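Long-range contact in rhamnose ABC transporter, periplasmic rhamnose-binding protein (Kribbella flavida, PDB 4KVF), which probably binds a carbohydrate, presumably rhamnose, outside the membrane and delivers it to an ABC transporter for uptake: residues 156-170 / 219-233. Residues are numbered along the deposited sequence; the frame is centred on the assembly and turned at random.
Sequences AKELAGGSGEIAVLS and LLQSYPNLKVIVSPT
Two neighbouring parallel strands of the four-stranded sheet in one lobe of this periplasmic-binding-protein fold, 164-170 and 226-231, pair here, each entered from a helix. Ala167 bonds to strand 226-231 through both its N and its O: N donates to Val228 O at 3.1 Å, and O accepts from Val230 N at 2.9 Å in an almost straight bond (174°). Leu169 N then binds Val230 O, and Lys227 N binds Glu165 O. At the far end the hydroxyl of Ser231, swung opposite its own backbone N (chi1 -168°), donates from OG to Leu169 O at 2.8 Å. Lys227 clamps the turn that follows helix 145-159: its outstretched chain passes the Ala160 methyl, CD against CB, and NZ donates to Ala160 O at 2.7 Å and to Ser163 O at 2.8 Å, the latter from above the carbonyl plane. A methionine in its place would probably leave both carbonyls without this donor and the Ala160-Ser163 turn less firmly tied to the sheet. On one face Ile166 runs alongside Val228, its CG2 against Val228 CB, while Val228 CG2 meets Ala160 CB and Val230 CG2 meets Ala156 CB at 3.8 Å, seating the helix end on the sheet. On the other face Ala167 CB packs against Leu219 CD2 and, at 3.9 Å, Leu226 CD1. Strand 197-204 flanks 164-170, strand 254-257 flanks 226-231, and helices 176-189 and 234-245 touch Val168 and Leu169 respectively.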
loop_
_atom_site.group_PDB
_atom_site.type_symbol
_atom_site.label_atom_id
_atom_site.label_comp_id
_atom_site.label_asym_id
_atom_site.label_seq_id
_atom_site.Cartn_x
_atom_site.Cartn_y
_atom_site.Cartn_z
ATOM N N ALA A 156 10.253 13.179 8.054
ATOM C CA ALA A 156 11.198 14.211 7.620
ATOM C C ALA A 156 11.488 15.219 8.734
ATOM O O ALA A 156 12.633 15.600 8.956
ATOM C CB ALA A 156 10.688 14.925 6.382
ATOM N N LYS A 157 10.441 15.621 9.450
ATOM C CA LYS A 157 10.573 16.605 10.520
ATOM C C LYS A 157 11.446 16.090 11.664
ATOM O O LYS A 157 12.302 16.811 12.166
ATOM C CB LYS A 157 9.199 17.018 11.052
ATOM C CG LYS A 157 9.227 18.197 12.022
ATOM C CD LYS A 157 7.805 18.651 12.308
ATOM C CE LYS A 157 7.731 19.849 13.229
ATOM N NZ LYS A 157 6.297 20.192 13.453
ATOM N N GLU A 158 11.220 14.842 12.065
ATOM C CA GLU A 158 12.030 14.212 13.105
ATOM C C GLU A 158 13.498 14.152 12.684
ATOM O O GLU A 158 14.387 14.568 13.427
ATOM C CB GLU A 158 11.508 12.802 13.403
ATOM C CG GLU A 158 10.094 12.754 13.962
ATOM C CD GLU A 158 9.501 11.353 13.947
ATOM O OE1 GLU A 158 8.527 11.109 14.697
ATOM O OE2 GLU A 158 10.000 10.499 13.179
ATOM N N LEU A 159 13.746 13.639 11.482
ATOM C CA LEU A 159 15.111 13.461 10.987
ATOM C C LEU A 159 15.840 14.795 10.825
ATOM O O LEU A 159 17.063 14.871 10.977
ATOM C CB LEU A 159 15.097 12.671 9.667
ATOM C CG LEU A 159 14.626 11.213 9.792
ATOM C CD1 LEU A 159 14.239 10.639 8.429
ATOM C CD2 LEU A 159 15.718 10.370 10.445
ATOM N N ALA A 160 15.089 15.855 10.537
ATOM C CA ALA A 160 15.672 17.186 10.360
ATOM C C ALA A 160 15.816 17.918 11.689
ATOM O O ALA A 160 16.274 19.060 11.728
ATOM C CB ALA A 160 14.834 18.014 9.405
ATOM N N GLY A 161 15.411 17.264 12.772
ATOM C CA GLY A 161 15.453 17.885 14.082
ATOM C C GLY A 161 14.534 19.090 14.188
ATOM O O GLY A 161 14.865 20.070 14.855
ATOM N N GLY A 162 13.384 19.022 13.521
ATOM C CA GLY A 162 12.370 20.055 13.639
ATOM C C GLY A 162 12.431 21.190 12.628
ATOM O O GLY A 162 11.462 21.931 12.470
ATOM N N SER A 163 13.556 21.336 11.936
ATOM C CA SER A 163 13.701 22.444 10.994
ATOM C C SER A 163 14.768 22.193 9.933
ATOM O O SER A 163 15.655 21.360 10.114
ATOM C CB SER A 163 14.032 23.734 11.746
ATOM O OG SER A 163 15.427 23.837 11.965
ATOM N N GLY A 164 14.682 22.926 8.828
ATOM C CA GLY A 164 15.711 22.872 7.807
ATOM C C GLY A 164 15.160 22.476 6.453
ATOM O O GLY A 164 13.950 22.280 6.286
ATOM N N GLU A 165 16.049 22.344 5.476
ATOM C CA GLU A 165 15.618 22.040 4.117
ATOM C C GLU A 165 15.395 20.550 3.884
ATOM O O GLU A 165 16.144 19.703 4.377
ATOM C CB GLU A 165 16.627 22.578 3.105
ATOM C CG GLU A 165 16.892 24.063 3.255
ATOM C CD GLU A 165 17.962 24.564 2.309
ATOM O OE1 GLU A 165 18.629 23.730 1.662
ATOM O OE2 GLU A 165 18.140 25.798 2.219
ATOM N N ILE A 166 14.346 20.243 3.131
ATOM C CA ILE A 166 14.103 18.888 2.671
ATOM C C ILE A 166 13.835 18.919 1.170
ATOM O O ILE A 166 13.437 19.954 0.626
ATOM C CB ILE A 166 12.926 18.220 3.435
ATOM C CG1 ILE A 166 11.604 18.909 3.122
ATOM C CG2 ILE A 166 13.181 18.234 4.949
ATOM C CD1 ILE A 166 10.380 18.106 3.600
ATOM N N ALA A 167 14.065 17.794 0.495
ATOM C CA ALA A 167 13.811 17.697 -0.939
ATOM C C ALA A 167 13.146 16.368 -1.185
ATOM O O ALA A 167 13.326 15.439 -0.415
ATOM C CB ALA A 167 15.096 17.794 -1.722
ATOM N N VAL A 168 12.352 16.280 -2.243
ATOM C CA VAL A 168 11.710 15.023 -2.589
ATOM C C VAL A 168 12.387 14.446 -3.827
ATOM O O VAL A 168 12.699 15.179 -4.764
ATOM C CB VAL A 168 10.196 15.232 -2.852
ATOM C CG1 VAL A 168 9.562 14.006 -3.549
ATOM C CG2 VAL A 168 9.482 15.568 -1.541
ATOM N N LEU A 169 12.657 13.141 -3.796
ATOM C CA LEU A 169 13.067 12.402 -4.980
ATOM C C LEU A 169 11.898 11.502 -5.378
ATOM O O LEU A 169 11.592 10.512 -4.711
ATOM C CB LEU A 169 14.343 11.590 -4.699
ATOM C CG LEU A 169 14.841 10.635 -5.790
ATOM C CD1 LEU A 169 15.110 11.383 -7.086
ATOM C CD2 LEU A 169 16.111 9.908 -5.339
ATOM N N SER A 170 11.203 11.892 -6.441
ATOM C CA SER A 170 9.966 11.223 -6.809
ATOM C C SER A 170 10.187 10.203 -7.919
ATOM O O SER A 170 11.326 9.870 -8.260
ATOM C CB SER A 170 8.910 12.254 -7.229
ATOM O OG SER A 170 7.630 11.647 -7.350
ATOM N N LEU A 219 20.816 16.363 -5.977
ATOM C CA LEU A 219 20.175 17.125 -4.904
ATOM C C LEU A 219 21.199 17.552 -3.866
ATOM O O LEU A 219 21.223 18.706 -3.422
ATOM C CB LEU A 219 19.059 16.309 -4.232
ATOM C CG LEU A 219 17.750 16.143 -5.013
ATOM C CD1 LEU A 219 16.824 15.143 -4.319
ATOM C CD2 LEU A 219 17.060 17.492 -5.176
ATOM N N LEU A 220 22.066 16.622 -3.494
ATOM C CA LEU A 220 23.039 16.888 -2.444
ATOM C C LEU A 220 24.110 17.890 -2.852
ATOM O O LEU A 220 24.633 18.632 -2.013
ATOM C CB LEU A 220 23.669 15.581 -1.974
ATOM C CG LEU A 220 22.659 14.786 -1.148
ATOM C CD1 LEU A 220 23.139 13.370 -0.882
ATOM C CD2 LEU A 220 22.427 15.521 0.157
ATOM N N GLN A 221 24.444 17.910 -4.138
ATOM C CA GLN A 221 25.426 18.864 -4.643
ATOM C C GLN A 221 24.808 20.252 -4.779
ATOM O O GLN A 221 25.468 21.261 -4.535
ATOM C CB GLN A 221 26.009 18.397 -5.984
ATOM C CG GLN A 221 26.941 17.197 -5.871
ATOM C CD GLN A 221 27.478 16.735 -7.218
ATOM O OE1 GLN A 221 27.341 17.430 -8.227
ATOM N NE2 GLN A 221 28.092 15.552 -7.239
ATOM N N SER A 222 23.531 20.292 -5.146
ATOM C CA SER A 222 22.845 21.556 -5.383
ATOM C C SER A 222 22.398 22.247 -4.095
ATOM O O SER A 222 22.357 23.471 -4.031
ATOM C CB SER A 222 21.653 21.335 -6.308
ATOM O OG SER A 222 22.058 20.601 -7.446
ATOM N N TYR A 223 22.071 21.462 -3.073
ATOM C CA TYR A 223 21.612 22.014 -1.795
ATOM C C TYR A 223 22.505 21.581 -0.624
ATOM O O TYR A 223 22.195 20.623 0.079
ATOM C CB TYR A 223 20.132 21.648 -1.555
ATOM C CG TYR A 223 19.240 22.196 -2.649
ATOM C CD1 TYR A 223 18.732 23.487 -2.573
ATOM C CD2 TYR A 223 18.955 21.449 -3.789
ATOM C CE1 TYR A 223 17.934 24.007 -3.582
ATOM C CE2 TYR A 223 18.156 21.963 -4.805
ATOM C CZ TYR A 223 17.656 23.247 -4.692
ATOM O OH TYR A 223 16.870 23.777 -5.683
ATOM N N PRO A 224 23.625 22.295 -0.416
ATOM C CA PRO A 224 24.597 21.943 0.629
ATOM C C PRO A 224 24.017 21.927 2.045
ATOM O O PRO A 224 24.609 21.312 2.936
ATOM C CB PRO A 224 25.676 23.032 0.502
ATOM C CG PRO A 224 25.048 24.128 -0.305
ATOM C CD PRO A 224 24.068 23.448 -1.217
ATOM N N ASN A 225 22.877 22.584 2.239
ATOM C CA ASN A 225 22.258 22.675 3.557
ATOM C C ASN A 225 21.103 21.686 3.724
ATOM O O ASN A 225 20.338 21.763 4.685
ATOM C CB ASN A 225 21.769 24.101 3.825
ATOM C CG ASN A 225 22.901 25.107 3.854
ATOM O OD1 ASN A 225 22.875 26.114 3.141
ATOM N ND2 ASN A 225 23.906 24.840 4.681
ATOM N N LEU A 226 20.993 20.754 2.785
ATOM C CA LEU A 226 19.907 19.781 2.794
ATOM C C LEU A 226 19.980 18.849 4.008
ATOM O O LEU A 226 21.039 18.299 4.314
ATOM C CB LEU A 226 19.953 18.962 1.508
ATOM C CG LEU A 226 18.709 18.161 1.160
ATOM C CD1 LEU A 226 17.514 19.085 1.024
ATOM C CD2 LEU A 226 18.947 17.398 -0.134
ATOM N N LYS A 227 18.858 18.676 4.702
ATOM C CA LYS A 227 18.824 17.785 5.858
ATOM C C LYS A 227 18.235 16.407 5.545
ATOM O O LYS A 227 18.668 15.399 6.090
ATOM C CB LYS A 227 18.051 18.424 7.019
ATOM C CG LYS A 227 18.840 19.459 7.809
ATOM C CD LYS A 227 18.347 19.510 9.249
ATOM C CE LYS A 227 18.833 20.751 9.982
ATOM N NZ LYS A 227 18.115 20.922 11.282
ATOM N N VAL A 228 17.217 16.369 4.694
ATOM C CA VAL A 228 16.515 15.122 4.426
ATOM C C VAL A 228 16.144 15.023 2.963
ATOM O O VAL A 228 15.652 15.986 2.385
ATOM C CB VAL A 228 15.204 15.015 5.247
ATOM C CG1 VAL A 228 14.617 13.616 5.133
ATOM C CG2 VAL A 228 15.445 15.362 6.718
ATOM N N ILE A 229 16.377 13.856 2.369
ATOM C CA ILE A 229 15.779 13.526 1.089
ATOM C C ILE A 229 14.641 12.567 1.389
ATOM O O ILE A 229 14.857 11.546 2.041
ATOM C CB ILE A 229 16.774 12.829 0.144
ATOM C CG1 ILE A 229 17.947 13.763 -0.172
ATOM C CG2 ILE A 229 16.061 12.383 -1.127
ATOM C CD1 ILE A 229 18.950 13.192 -1.147
ATOM N N VAL A 230 13.435 12.899 0.925
ATOM C CA VAL A 230 12.265 12.043 1.096
ATOM C C VAL A 230 11.946 11.440 -0.265
ATOM O O VAL A 230 11.662 12.169 -1.207
ATOM C CB VAL A 230 11.013 12.859 1.542
ATOM C CG1 VAL A 230 9.804 11.948 1.730
ATOM C CG2 VAL A 230 11.294 13.646 2.821
ATOM N N SER A 231 12.007 10.119 -0.386
ATOM C CA SER A 231 11.751 9.485 -1.679
ATOM C C SER A 231 10.588 8.517 -1.575
ATOM O O SER A 231 10.759 7.396 -1.094
ATOM C CB SER A 231 13.011 8.762 -2.167
ATOM O OG SER A 231 12.877 8.367 -3.523
ATOM N N PRO A 232 9.395 8.953 -2.018
ATOM C CA PRO A 232 8.183 8.133 -1.935
ATOM C C PRO A 232 8.096 7.172 -3.114
ATOM O O PRO A 232 7.116 7.156 -3.855
ATOM C CB PRO A 232 7.062 9.172 -1.988
ATOM C CG PRO A 232 7.631 10.267 -2.858
ATOM C CD PRO A 232 9.114 10.321 -2.500
ATOM N N THR A 233 9.158 6.395 -3.288
ATOM C CA THR A 233 9.218 5.359 -4.315
ATOM C C THR A 233 10.235 4.341 -3.844
ATOM O O THR A 233 11.305 4.727 -3.372
ATOM C CB THR A 233 9.645 5.922 -5.680
ATOM O OG1 THR A 233 10.456 4.955 -6.369
ATOM C CG2 THR A 233 10.459 7.190 -5.517
#